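Local coordinates for protein diguanylate cyclase DosC (Escherichia coli, PDB 4ZVA) that makes the second messenger cyclic di-GMP from GTP and probably tunes that activity to oxygen through its haem-binding globin domain, at residues K21-A26 against V71-V76; A28-L33 against A63-I68. All coordinates share one frame; numbering follows the deposited sequence.

Contact 1: K21-A26 against V71-V76; sequences KAAEIA and VLSAQV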
ATOM      1  N   LYS A  21      16.848  -6.431   9.496  1.00 28.07           N
ATOM      2  CA  LYS A  21      17.295  -5.280   8.729  1.00 30.68           C
ATOM      3  C   LYS A  21      16.163  -4.280   8.560  1.00 30.03           C
ATOM      4  O   LYS A  21      16.397  -3.074   8.492  1.00 31.53           O
ATOM      5  CB  LYS A  21      17.834  -5.720   7.367  1.00 31.18           C
ATOM      6  CG  LYS A  21      19.130  -6.508   7.455  1.00 30.47           C
ATOM      7  CD  LYS A  21      19.665  -6.870   6.080  1.00 31.06           C
ATOM      8  CE  LYS A  21      20.986  -7.612   6.190  1.00 38.51           C
ATOM      9  NZ  LYS A  21      20.834  -8.904   6.914  1.00 36.67           N
ATOM     10  N   ALA A  22      14.932  -4.784   8.512  1.00 31.11           N
ATOM     11  CA  ALA A  22      13.755  -3.926   8.491  1.00 28.94           C
ATOM     12  C   ALA A  22      13.661  -3.116   9.783  1.00 27.28           C
ATOM     13  O   ALA A  22      13.348  -1.923   9.764  1.00 30.14           O
ATOM     14  CB  ALA A  22      12.491  -4.754   8.282  1.00 29.01           C
ATOM     15  N   ALA A  23      13.913  -3.774  10.909  1.00 28.90           N
ATOM     16  CA  ALA A  23      13.928  -3.087  12.195  1.00 27.48           C
ATOM     17  C   ALA A  23      15.072  -2.079  12.256  1.00 26.29           C
ATOM     18  O   ALA A  23      14.917  -0.991  12.803  1.00 28.39           O
ATOM     19  CB  ALA A  23      14.041  -4.088  13.338  1.00 31.54           C
ATOM     20  N   GLU A  24      16.215  -2.447  11.685  1.00 28.35           N
ATOM     21  CA  GLU A  24      17.384  -1.571  11.685  1.00 33.62           C
ATOM     22  C   GLU A  24      17.083  -0.286  10.925  1.00 30.09           C
ATOM     23  O   GLU A  24      17.367   0.810  11.404  1.00 30.19           O
ATOM     24  CB  GLU A  24      18.593  -2.289  11.072  1.00 30.16           C
ATOM     25  CG  GLU A  24      19.940  -1.610  11.328  1.00 31.90           C
ATOM     26  CD  GLU A  24      20.252  -0.492  10.348  1.00 42.54           C
ATOM     27  OE1 GLU A  24      19.650  -0.463   9.254  1.00 47.35           O
ATOM     28  OE2 GLU A  24      21.108   0.358  10.675  1.00 44.11           O
ATOM     29  N   ILE A  25      16.490  -0.431   9.745  1.00 31.08           N
ATOM     30  CA  ILE A  25      16.099   0.711   8.930  1.00 29.60           C
ATOM     31  C   ILE A  25      15.131   1.608   9.691  1.00 26.30           C
ATOM     32  O   ILE A  25      15.268   2.830   9.691  1.00 28.62           O
ATOM     33  CB  ILE A  25      15.452   0.259   7.600  1.00 31.09           C
ATOM     34  CG1 ILE A  25      16.507  -0.344   6.674  1.00 30.36           C
ATOM     35  CG2 ILE A  25      14.771   1.427   6.908  1.00 32.58           C
ATOM     36  CD1 ILE A  25      17.559   0.643   6.226  1.00 33.05           C
ATOM     37  N   ALA A  26      14.160   0.990  10.353  1.00 26.64           N
ATOM     38  CA  ALA A  26      13.138   1.728  11.083  1.00 26.97           C
ATOM     39  C   ALA A  26      13.734   2.589  12.198  1.00 27.33           C
ATOM     40  O   ALA A  26      13.512   3.794  12.239  1.00 30.02           O
ATOM     41  CB  ALA A  26      12.104   0.764  11.654  1.00 27.07           C
ATOM     42  N   VAL A  71       5.810  -0.937  14.259  1.00 37.26           N
ATOM     43  CA  VAL A  71       5.252  -1.713  13.155  1.00 37.67           C
ATOM     44  C   VAL A  71       6.319  -2.516  12.416  1.00 33.80           C
ATOM     45  O   VAL A  71       6.157  -3.714  12.189  1.00 35.78           O
ATOM     46  CB  VAL A  71       4.515  -0.800  12.154  1.00 34.99           C
ATOM     47  CG1 VAL A  71       4.186  -1.556  10.872  1.00 39.18           C
ATOM     48  CG2 VAL A  71       3.253  -0.242  12.786  1.00 41.18           C
ATOM     49  N   LEU A  72       7.419  -1.864  12.053  1.00 32.45           N
ATOM     50  CA  LEU A  72       8.446  -2.522  11.250  1.00 30.08           C
ATOM     51  C   LEU A  72       9.289  -3.508  12.064  1.00 33.22           C
ATOM     52  O   LEU A  72       9.949  -4.377  11.494  1.00 38.07           O
ATOM     53  CB  LEU A  72       9.342  -1.478  10.576  1.00 31.09           C
ATOM     54  CG  LEU A  72       8.621  -0.597   9.551  1.00 32.28           C
ATOM     55  CD1 LEU A  72       9.589   0.327   8.823  1.00 33.72           C
ATOM     56  CD2 LEU A  72       7.847  -1.457   8.557  1.00 37.78           C
ATOM     57  N   SER A  73       9.265  -3.377  13.388  1.00 34.91           N
ATOM     58  CA  SER A  73      10.005  -4.291  14.261  1.00 33.53           C
ATOM     59  C   SER A  73       9.102  -5.351  14.884  1.00 38.50           C
ATOM     60  O   SER A  73       9.478  -5.997  15.863  1.00 42.18           O
ATOM     61  CB  SER A  73      10.713  -3.517  15.376  1.00 34.64           C
ATOM     62  OG  SER A  73      11.429  -2.414  14.855  1.00 35.57           O
ATOM     63  N   ALA A  74       7.914  -5.526  14.314  1.00 43.44           N
ATOM     64  CA  ALA A  74       6.899  -6.412  14.880  1.00 40.89           C
ATOM     65  C   ALA A  74       7.366  -7.851  15.064  1.00 39.97           C
ATOM     66  O   ALA A  74       7.807  -8.502  14.118  1.00 42.28           O
ATOM     67  CB  ALA A  74       5.658  -6.394  14.007  1.00 41.94           C
ATOM     68  N   GLN A  75       7.261  -8.339  16.294  1.00 39.21           N
ATOM     69  CA  GLN A  75       7.416  -9.758  16.571  1.00 40.29           C
ATOM     70  C   GLN A  75       6.030 -10.386  16.670  1.00 44.43           C
ATOM     71  O   GLN A  75       5.037  -9.672  16.809  1.00 41.00           O
ATOM     72  CB  GLN A  75       8.217  -9.983  17.852  1.00 47.95           C
ATOM     73  CG  GLN A  75       9.580  -9.309  17.832  1.00 43.37           C
ATOM     74  CD  GLN A  75      10.360  -9.596  16.558  1.00 43.61           C
ATOM     75  OE1 GLN A  75      10.649 -10.750  16.238  1.00 43.31           O
ATOM     76  NE2 GLN A  75      10.704  -8.542  15.824  1.00 42.72           N
ATOM     77  N   VAL A  76       5.967 -11.712  16.602  1.00 45.30           N
ATOM     78  CA  VAL A  76       4.694 -12.424  16.668  1.00 50.17           C
ATOM     79  C   VAL A  76       3.900 -12.064  17.922  1.00 55.29           C
ATOM     80  O   VAL A  76       2.690 -11.848  17.859  1.00 49.18           O
ATOM     81  CB  VAL A  76       4.909 -13.950  16.623  1.00 51.83           C
ATOM     82  CG1 VAL A  76       3.597 -14.686  16.849  1.00 56.12           C
ATOM     83  CG2 VAL A  76       5.536 -14.357  15.298  1.00 50.32           C
TER
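Ala26 and Leu72 make the apolar half of this contact. The methyl of Ala26 points at the 71-76 segment and meets Leu72 at two places. Its CB lies 3.7 Å from Leu72 CB and 3.8 Å from Leu72 CD1. Leu72 has CG anti to its own carbonyl carbon (chi1 -65°). Together with an extended chi2 (-175°), this lays the CD1 branch alongside the Ala26 methyl. On the 21-26 side the leucine also comes up to the backbone, with Leu72 CB 4.1 Å from Ala22 O.

Ser73 makes a different kind of approach. Its OG rests on the methyl of Ala23, with 3.5 Å between Ser73 OG and Ala23 CB. This is van der Waals contact, not polar pairing. The hydroxyl is hydrogen-bonded instead to the carbonyl of Ile69, one turn back in helix 54-72. Ala23 and Ser73 also mark the nearest backbone approach, with 4.6 Å between their CA atoms.

Ser73 is where the chain leaves helical geometry after helix 54-72. Its carbonyl accepts a bond from the side-chain amide of Gln75, 2.8 Å from NE2 to O. The amide nitrogen sits above the carbonyl plane, 53° out of it. Gln75 OE1 has a weak hydrogen bond to Arg19 of helix 16-43. Helix 125-147 packs on Ala22 through Val131 and Phe134, and on Leu72 through Ser135.

The contact joins helix 16-43 to the end of helix 54-72 in the protoglobin-type globin fold, away from the haem. The alanines of 21-26 are consistent with the close backbone approach. Cohesion between the segments rests on shape and apolar burial, while the Ser73 hydroxyl bonds back to the last turn of helix 54-72.

Contact 2: A28-L33 against A63-I68; sequences AHAHYL and AMERWI. With HEM (protoporphyrin IX containing Fe), chain C.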
ATOM      1  N   ALA A  28      16.888   3.435  12.815  1.00 29.81           N
ATOM      2  CA  ALA A  28      17.929   4.356  12.357  1.00 31.26           C
ATOM      3  C   ALA A  28      17.358   5.563  11.621  1.00 35.73           C
ATOM      4  O   ALA A  28      17.965   6.632  11.609  1.00 33.17           O
ATOM      5  CB  ALA A  28      18.931   3.628  11.467  1.00 32.81           C
ATOM      6  N   HIS A  29      16.195   5.400  11.000  1.00 31.32           N
ATOM      7  CA  HIS A  29      15.685   6.445  10.119  1.00 29.13           C
ATOM      8  C   HIS A  29      14.286   6.939  10.484  1.00 28.77           C
ATOM      9  O   HIS A  29      13.712   7.748   9.757  1.00 35.92           O
ATOM     10  CB  HIS A  29      15.706   5.959   8.667  1.00 35.26           C
ATOM     11  CG  HIS A  29      17.078   5.626   8.167  1.00 35.84           C
ATOM     12  ND1 HIS A  29      17.573   4.340   8.148  1.00 35.24           N
ATOM     13  CD2 HIS A  29      18.071   6.417   7.694  1.00 34.65           C
ATOM     14  CE1 HIS A  29      18.804   4.351   7.669  1.00 34.36           C
ATOM     15  NE2 HIS A  29      19.131   5.598   7.388  1.00 40.95           N
ATOM     16  N   ALA A  30      13.740   6.459  11.600  1.00 29.77           N
ATOM     17  CA  ALA A  30      12.408   6.884  12.041  1.00 32.35           C
ATOM     18  C   ALA A  30      12.317   8.397  12.190  1.00 34.76           C
ATOM     19  O   ALA A  30      11.295   8.998  11.862  1.00 29.99           O
ATOM     20  CB  ALA A  30      12.038   6.216  13.357  1.00 32.62           C
ATOM     21  N   HIS A  31      13.394   9.009  12.677  1.00 35.30           N
ATOM     22  CA  HIS A  31      13.425  10.452  12.872  1.00 34.36           C
ATOM     23  C   HIS A  31      13.281  11.188  11.543  1.00 35.24           C
ATOM     24  O   HIS A  31      12.418  12.055  11.399  1.00 34.18           O
ATOM     25  CB  HIS A  31      14.722  10.869  13.573  1.00 37.66           C
ATOM     26  CG  HIS A  31      14.777  12.323  13.928  1.00 40.47           C
ATOM     27  ND1 HIS A  31      13.863  12.920  14.771  1.00 41.45           N
ATOM     28  CD2 HIS A  31      15.641  13.298  13.561  1.00 42.90           C
ATOM     29  CE1 HIS A  31      14.160  14.201  14.903  1.00 38.82           C
ATOM     30  NE2 HIS A  31      15.235  14.456  14.179  1.00 42.33           N
ATOM     31  N   TYR A  32      14.115  10.827  10.572  1.00 31.81           N
ATOM     32  CA  TYR A  32      14.026  11.402   9.237  1.00 33.93           C
ATOM     33  C   TYR A  32      12.642  11.188   8.636  1.00 31.52           C
ATOM     34  O   TYR A  32      12.055  12.106   8.063  1.00 31.77           O
ATOM     35  CB  TYR A  32      15.082  10.797   8.305  1.00 37.60           C
ATOM     36  CG  TYR A  32      14.724  10.940   6.837  1.00 36.53           C
ATOM     37  CD1 TYR A  32      14.933  12.136   6.165  1.00 42.65           C
ATOM     38  CD2 TYR A  32      14.154   9.884   6.132  1.00 40.22           C
ATOM     39  CE1 TYR A  32      14.597  12.278   4.833  1.00 42.43           C
ATOM     40  CE2 TYR A  32      13.812  10.018   4.799  1.00 38.97           C
ATOM     41  CZ  TYR A  32      14.037  11.217   4.154  1.00 44.13           C
ATOM     42  OH  TYR A  32      13.702  11.355   2.826  1.00 42.03           O
ATOM     43  N   LEU A  33      12.132   9.968   8.773  1.00 32.62           N
ATOM     44  CA  LEU A  33      10.857   9.595   8.173  1.00 33.46           C
ATOM     45  C   LEU A  33       9.700  10.417   8.729  1.00 39.04           C
ATOM     46  O   LEU A  33       8.868  10.906   7.970  1.00 36.70           O
ATOM     47  CB  LEU A  33      10.590   8.103   8.384  1.00 26.69           C
ATOM     48  CG  LEU A  33      11.461   7.129   7.588  1.00 34.08           C
ATOM     49  CD1 LEU A  33      11.212   5.702   8.034  1.00 34.13           C
ATOM     50  CD2 LEU A  33      11.201   7.273   6.094  1.00 34.74           C
ATOM     51  N   ALA A  63       5.160  10.742  17.833  1.00 42.89           N
ATOM     52  CA  ALA A  63       4.256   9.600  17.748  1.00 38.31           C
ATOM     53  C   ALA A  63       4.557   8.753  16.514  1.00 36.75           C
ATOM     54  O   ALA A  63       4.487   7.523  16.562  1.00 36.32           O
ATOM     55  CB  ALA A  63       2.811  10.069  17.732  1.00 47.94           C
ATOM     56  N   MET A  64       4.884   9.412  15.408  1.00 41.54           N
ATOM     57  CA  MET A  64       5.189   8.713  14.160  1.00 40.26           C
ATOM     58  C   MET A  64       6.457   7.868  14.271  1.00 39.71           C
ATOM     59  O   MET A  64       6.507   6.754  13.756  1.00 32.36           O
ATOM     60  CB  MET A  64       5.325   9.704  13.002  1.00 41.33           C
ATOM     61  CG  MET A  64       4.002  10.167  12.409  1.00 51.76           C
ATOM     62  SD  MET A  64       3.060   8.831  11.635  1.00 52.19           S
ATOM     63  CE  MET A  64       4.298   8.097  10.570  1.00 38.01           C
ATOM     64  N   GLU A  65       7.481   8.403  14.935  1.00 34.55           N
ATOM     65  CA  GLU A  65       8.720   7.658  15.144  1.00 35.38           C
ATOM     66  C   GLU A  65       8.458   6.350  15.869  1.00 32.62           C
ATOM     67  O   GLU A  65       8.954   5.296  15.477  1.00 34.25           O
ATOM     68  CB  GLU A  65       9.725   8.478  15.953  1.00 37.52           C
ATOM     69  CG  GLU A  65      10.548   9.454  15.156  1.00 42.31           C
ATOM     70  CD  GLU A  65      11.764   9.929  15.930  1.00 44.32           C
ATOM     71  OE1 GLU A  65      12.478   9.075  16.501  1.00 44.97           O
ATOM     72  OE2 GLU A  65      11.999  11.151  15.971  1.00 43.48           O
ATOM     73  N   ARG A  66       7.678   6.437  16.939  1.00 38.82           N
ATOM     74  CA  ARG A  66       7.321   5.270  17.729  1.00 42.35           C
ATOM     75  C   ARG A  66       6.497   4.293  16.896  1.00 34.58           C
ATOM     76  O   ARG A  66       6.708   3.083  16.957  1.00 38.55           O
ATOM     77  CB  ARG A  66       6.552   5.695  18.980  1.00 45.52           C
ATOM     78  CG  ARG A  66       6.215   4.562  19.932  1.00 46.29           C
ATOM     79  CD  ARG A  66       5.351   5.061  21.083  1.00 55.78           C
ATOM     80  NE  ARG A  66       5.711   6.422  21.479  1.00 61.82           N
ATOM     81  CZ  ARG A  66       4.914   7.478  21.340  1.00 56.82           C
ATOM     82  NH1 ARG A  66       3.698   7.334  20.829  1.00 55.53           N
ATOM     83  NH2 ARG A  66       5.329   8.678  21.722  1.00 61.92           N
ATOM     84  N   TRP A  67       5.566   4.827  16.113  1.00 38.65           N
ATOM     85  CA  TRP A  67       4.702   3.996  15.281  1.00 38.40           C
ATOM     86  C   TRP A  67       5.514   3.203  14.263  1.00 34.19           C
ATOM     87  O   TRP A  67       5.348   1.990  14.131  1.00 36.80           O
ATOM     88  CB  TRP A  67       3.659   4.855  14.558  1.00 39.67           C
ATOM     89  CG  TRP A  67       2.594   4.048  13.868  1.00 38.53           C
ATOM     90  CD1 TRP A  67       1.356   3.742  14.353  1.00 40.04           C
ATOM     91  CD2 TRP A  67       2.673   3.445  12.568  1.00 44.53           C
ATOM     92  NE1 TRP A  67       0.661   2.986  13.440  1.00 41.77           N
ATOM     93  CE2 TRP A  67       1.446   2.789  12.335  1.00 43.87           C
ATOM     94  CE3 TRP A  67       3.662   3.396  11.578  1.00 39.75           C
ATOM     95  CZ2 TRP A  67       1.180   2.094  11.155  1.00 45.17           C
ATOM     96  CZ3 TRP A  67       3.397   2.703  10.406  1.00 40.57           C
ATOM     97  CH2 TRP A  67       2.167   2.060  10.206  1.00 44.46           C
ATOM     98  N   ILE A  68       6.390   3.902  13.547  1.00 38.45           N
ATOM     99  CA  ILE A  68       7.215   3.288  12.513  1.00 31.63           C
ATOM    100  C   ILE A  68       8.071   2.162  13.078  1.00 32.84           C
ATOM    101  O   ILE A  68       8.132   1.073  12.507  1.00 31.45           O
ATOM    102  CB  ILE A  68       8.117   4.332  11.831  1.00 31.89           C
ATOM    103  CG1 ILE A  68       7.262   5.310  11.024  1.00 33.50           C
ATOM    104  CG2 ILE A  68       9.137   3.655  10.931  1.00 36.22           C
ATOM    105  CD1 ILE A  68       8.005   6.532  10.550  1.00 37.59           C
TER
HETATM  106  CHA HEM C 201      -2.261  11.428  15.920  1.00 50.82           C
HETATM  107  CHB HEM C 201      -2.991  13.956  11.846  1.00 53.22           C
HETATM  108  CHC HEM C 201      -1.891   9.998   9.292  1.00 45.73           C
HETATM  109  CHD HEM C 201      -0.148   7.884  13.285  1.00 52.31           C
HETATM  110  C1A HEM C 201      -2.522  12.474  15.060  1.00 51.08           C
HETATM  111  C2A HEM C 201      -2.806  13.853  15.415  1.00 52.94           C
HETATM  112  C3A HEM C 201      -3.003  14.538  14.287  1.00 47.65           C
HETATM  113  C4A HEM C 201      -2.860  13.628  13.175  1.00 48.49           C
HETATM  114  CMA HEM C 201      -3.333  16.041  14.174  1.00 53.16           C
HETATM  115  CAA HEM C 201      -2.863  14.453  16.838  1.00 53.84           C
HETATM  116  CBA HEM C 201      -1.518  14.264  17.532  1.00 55.05           C
HETATM  117  CGA HEM C 201      -1.465  15.098  18.780  1.00 59.55           C
HETATM  118  O1A HEM C 201      -2.133  16.164  18.821  1.00 55.39           O
HETATM  119  O2A HEM C 201      -0.742  14.699  19.728  1.00 60.24           O
HETATM  120  C1B HEM C 201      -2.733  13.113  10.792  1.00 50.16           C
HETATM  121  C2B HEM C 201      -2.752  13.475   9.390  1.00 49.91           C
HETATM  122  C3B HEM C 201      -2.448  12.372   8.679  1.00 46.82           C
HETATM  123  C4B HEM C 201      -2.228  11.292   9.618  1.00 44.99           C
HETATM  124  CMB HEM C 201      -3.080  14.902   8.887  1.00 48.46           C
HETATM  125  CAB HEM C 201      -2.319  12.166   7.147  1.00 50.61           C
HETATM  126  CBB HEM C 201      -2.439  13.135   6.235  1.00 54.45           C
HETATM  127  C1C HEM C 201      -1.243   9.114  10.125  1.00 44.97           C
HETATM  128  C2C HEM C 201      -0.514   7.930   9.717  1.00 46.69           C
HETATM  129  C3C HEM C 201      -0.032   7.339  10.828  1.00 43.63           C
HETATM  130  C4C HEM C 201      -0.443   8.143  11.963  1.00 46.19           C
HETATM  131  CMC HEM C 201      -0.367   7.493   8.240  1.00 39.78           C
HETATM  132  CAC HEM C 201       0.819   6.053  10.985  1.00 41.83           C
HETATM  133  CBC HEM C 201       1.291   5.326   9.966  1.00 52.00           C
HETATM  134  C1D HEM C 201      -0.552   8.626  14.376  1.00 49.03           C
HETATM  135  C2D HEM C 201      -0.257   8.303  15.755  1.00 46.40           C
HETATM  136  C3D HEM C 201      -0.916   9.416  16.584  1.00 52.07           C
HETATM  137  C4D HEM C 201      -1.545  10.291  15.618  1.00 48.69           C
HETATM  138  CMD HEM C 201       0.562   7.095  16.261  1.00 43.78           C
HETATM  139  CAD HEM C 201      -0.933   9.584  18.120  1.00 52.98           C
HETATM  140  CBD HEM C 201      -1.621   8.381  18.761  1.00 54.03           C
HETATM  141  CGD HEM C 201      -2.005   8.697  20.182  1.00 53.58           C
HETATM  142  O1D HEM C 201      -2.348   7.749  20.934  1.00 57.46           O
HETATM  143  O2D HEM C 201      -1.970   9.895  20.567  1.00 55.34           O
HETATM  144  NA  HEM C 201      -2.568  12.375  13.682  1.00 47.12           N
HETATM  145  NB  HEM C 201      -2.410  11.775  10.898  1.00 45.74           N
HETATM  146  NC  HEM C 201      -1.179   9.212  11.498  1.00 45.28           N
HETATM  147  ND  HEM C 201      -1.310   9.793  14.340  1.00 49.06           N
HETATM  148 FE   HEM C 201      -2.091  10.670  12.617  1.00 47.61          FE
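His31 and Glu65 form the polar link between the two helices. His31 ND1 donates to Glu65 OE2 over 2.8 Å, with an N-H...O angle of 163°. The carboxylate oxygen lies in the imidazole plane, but the nitrogen meets it from above the carboxylate plane. Glu65 reaches across with an extended chain, and its CG passes 3.4 Å from Ala30 O. The Ala30 methyl faces Glu65 at the nearest backbone approach. Deeper in, Ile68 CD1 packs on Leu33 CB at 3.7 Å.

Another side of the 63-68 helix meets the haem. The vinyl carbon CBC of the haem lies over one face of the Trp67 ring, offset toward its rim, with 3.4 Å between Trp67 CH2 and haem CBC. Trp67 holds CG anti to its backbone N (chi1 -170°), which swings the indole to the haem side of the helix. The thioether of Met64 meets the porphyrin at a pyrrole carbon, 3.5 Å from SD to haem C3C. The bend at chi2 places the sulfur, and the further bend at chi3 turns CE toward the vinyl group. Ala63 adds a methyl contact, 3.8 Å from its CB to haem CAD. With an alanine at Trp67, the vinyl group would probably lose its aromatic cover and the Gln86 side chain its hydrogen-bond donor, NE1.

The segment axes approach to 8.5 Å and run roughly antiparallel, at 141°. Leu33 also touches Ile113 of helix 100-119, and Trp67 touches Leu110 of the same helix. Ala142 and Met146 of helix 125-147 meet the indole as well, so helix 54-72 packs among helices 16-43, 100-119 and 125-147 in the globin fold.

Overall arrangement
Contacts 1 and 2 both join helix 16-43 to helix 54-72, and their centres are 11 Å apart. Contact 2 is nested inside the loop that contact 1 closes. The two touch directly, with Ala26 CB 4.1 Å from Ile68 O, so they form neighbouring parts of one helix interface. Contact 2 includes pocket residues that touch the haem. Contact 1 lies farther off, at the C-terminal end of helix 54-72, with the side chain of Leu72 about 9 Å from the haem. The interface is thus apolar at that end and gains a polar link nearer the haem. Both contacts belong to the same protoglobin-type domain.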